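Local coordinates for protein 4-amino-4-deoxy-L-arabinose transferase or related glycosyltransferases of PMT family (Cupriavidus metallidurans, PDB 5EZM) that probably transfers 4-amino-4-deoxy-L-arabinose from a lipid carrier to lipid A, as a zinc-binding membrane glycosyltransferase of the GT-C fold, at residues M488-H491 / T492-F495. Residues are numbered along the deposited sequence; the frame is centred on the assembly and turned at random.
Sequences MLDH and TLPF
With chi1 at -157°, Asp490 turns its CG away from its own backbone N and brings its OD2 to the N-H groups of Thr492 and Leu493. This is an Asx turn that caps the entry to helix 493-497, on the way from strand 483-486, in the C-terminal domain of this GT-C transferase. A single oxygen does the capping. Thr492 N reaches Asp490 OD2 at 3.3 Å on the anti side, close to the carboxylate plane, while Leu493 N comes to the same OD2 at 3.2 Å, nearly straight but from well above that plane. Both donors lie on one face of the group. The other oxygen, OD1, forms a salt bridge with Arg565, so the buried carboxylate has partners at both ends. With alanine here the N-H groups of Thr492 and Leu493 would probably lose their shared acceptor, and Arg565 this counter-charge. Thr492 OG1 turns instead to the carbonyl of Ser465, and His491 ND1 bonds to the hydroxyl of Tyr80, tying the turn to strand 79-80. The Pro494 ring lies against the carbonyl oxygen of Asp490, and its CD also meets the side chain, 3.9 Å from Asp490 CB.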
loop_
_atom_site.group_PDB
_atom_site.type_symbol
_atom_site.label_atom_id
_atom_site.label_comp_id
_atom_site.label_asym_id
_atom_site.label_seq_id
_atom_site.Cartn_x
_atom_site.Cartn_y
_atom_site.Cartn_z
ATOM N N MET A 488 20.481 11.898 7.135
ATOM C CA MET A 488 19.626 11.647 5.980
ATOM C C MET A 488 19.311 10.163 5.933
ATOM O O MET A 488 20.222 9.339 5.795
ATOM C CB MET A 488 20.293 12.099 4.677
ATOM C CG MET A 488 19.669 11.492 3.428
ATOM S SD MET A 488 20.139 12.322 1.896
ATOM C CE MET A 488 19.042 13.739 1.913
ATOM N N LEU A 489 18.031 9.825 6.057
ATOM C CA LEU A 489 17.576 8.442 5.957
ATOM C C LEU A 489 17.105 8.236 4.524
ATOM O O LEU A 489 15.927 8.399 4.206
ATOM C CB LEU A 489 16.474 8.144 6.968
ATOM C CG LEU A 489 15.929 6.713 6.961
ATOM C CD1 LEU A 489 17.066 5.701 6.989
ATOM C CD2 LEU A 489 14.975 6.490 8.132
ATOM N N ASP A 490 18.044 7.893 3.648
ATOM C CA ASP A 490 17.702 7.600 2.263
ATOM C C ASP A 490 16.977 6.262 2.201
ATOM O O ASP A 490 17.517 5.235 2.624
ATOM C CB ASP A 490 18.958 7.579 1.398
ATOM C CG ASP A 490 18.658 7.830 -0.062
ATOM O OD1 ASP A 490 19.446 8.548 -0.708
ATOM O OD2 ASP A 490 17.632 7.320 -0.564
ATOM N N HIS A 491 15.752 6.270 1.683
ATOM C CA HIS A 491 14.921 5.076 1.714
ATOM C C HIS A 491 15.043 4.210 0.468
ATOM O O HIS A 491 14.617 3.050 0.499
ATOM C CB HIS A 491 13.455 5.461 1.910
ATOM C CG HIS A 491 13.154 6.035 3.260
ATOM N ND1 HIS A 491 13.039 5.256 4.391
ATOM C CD2 HIS A 491 12.932 7.310 3.656
ATOM C CE1 HIS A 491 12.760 6.027 5.427
ATOM N NE2 HIS A 491 12.688 7.278 5.007
ATOM N N THR A 492 15.606 4.727 -0.619
ATOM C CA THR A 492 15.659 3.984 -1.872
ATOM C C THR A 492 17.069 3.667 -2.337
ATOM O O THR A 492 17.295 2.592 -2.900
ATOM C CB THR A 492 14.932 4.758 -2.975
ATOM O OG1 THR A 492 15.515 6.059 -3.107
ATOM C CG2 THR A 492 13.457 4.898 -2.638
ATOM N N LEU A 493 18.025 4.571 -2.125
ATOM C CA LEU A 493 19.379 4.340 -2.623
ATOM C C LEU A 493 20.069 3.142 -1.976
ATOM O O LEU A 493 20.722 2.378 -2.711
ATOM C CB LEU A 493 20.225 5.609 -2.452
ATOM C CG LEU A 493 21.651 5.531 -3.006
ATOM C CD1 LEU A 493 21.626 5.346 -4.511
ATOM C CD2 LEU A 493 22.441 6.769 -2.635
ATOM N N PRO A 494 19.992 2.917 -0.657
ATOM C CA PRO A 494 20.626 1.704 -0.109
ATOM C C PRO A 494 20.090 0.418 -0.713
ATOM O O PRO A 494 20.864 -0.527 -0.910
ATOM C CB PRO A 494 20.340 1.800 1.399
ATOM C CG PRO A 494 19.318 2.864 1.552
ATOM C CD PRO A 494 19.509 3.801 0.416
ATOM N N PHE A 495 18.791 0.353 -1.027
ATOM C CA PHE A 495 18.255 -0.834 -1.687
ATOM C C PHE A 495 18.918 -1.050 -3.038
ATOM O O PHE A 495 19.358 -2.161 -3.355
ATOM C CB PHE A 495 16.740 -0.719 -1.858
ATOM C CG PHE A 495 16.129 -1.853 -2.649
ATOM C CD1 PHE A 495 15.804 -3.052 -2.031
ATOM C CD2 PHE A 495 15.882 -1.721 -4.007
ATOM C CE1 PHE A 495 15.239 -4.097 -2.757
ATOM C CE2 PHE A 495 15.318 -2.760 -4.740
ATOM C CZ PHE A 495 14.996 -3.948 -4.114
HETATM O O HOH W 1 16.516 1.497 0.939
#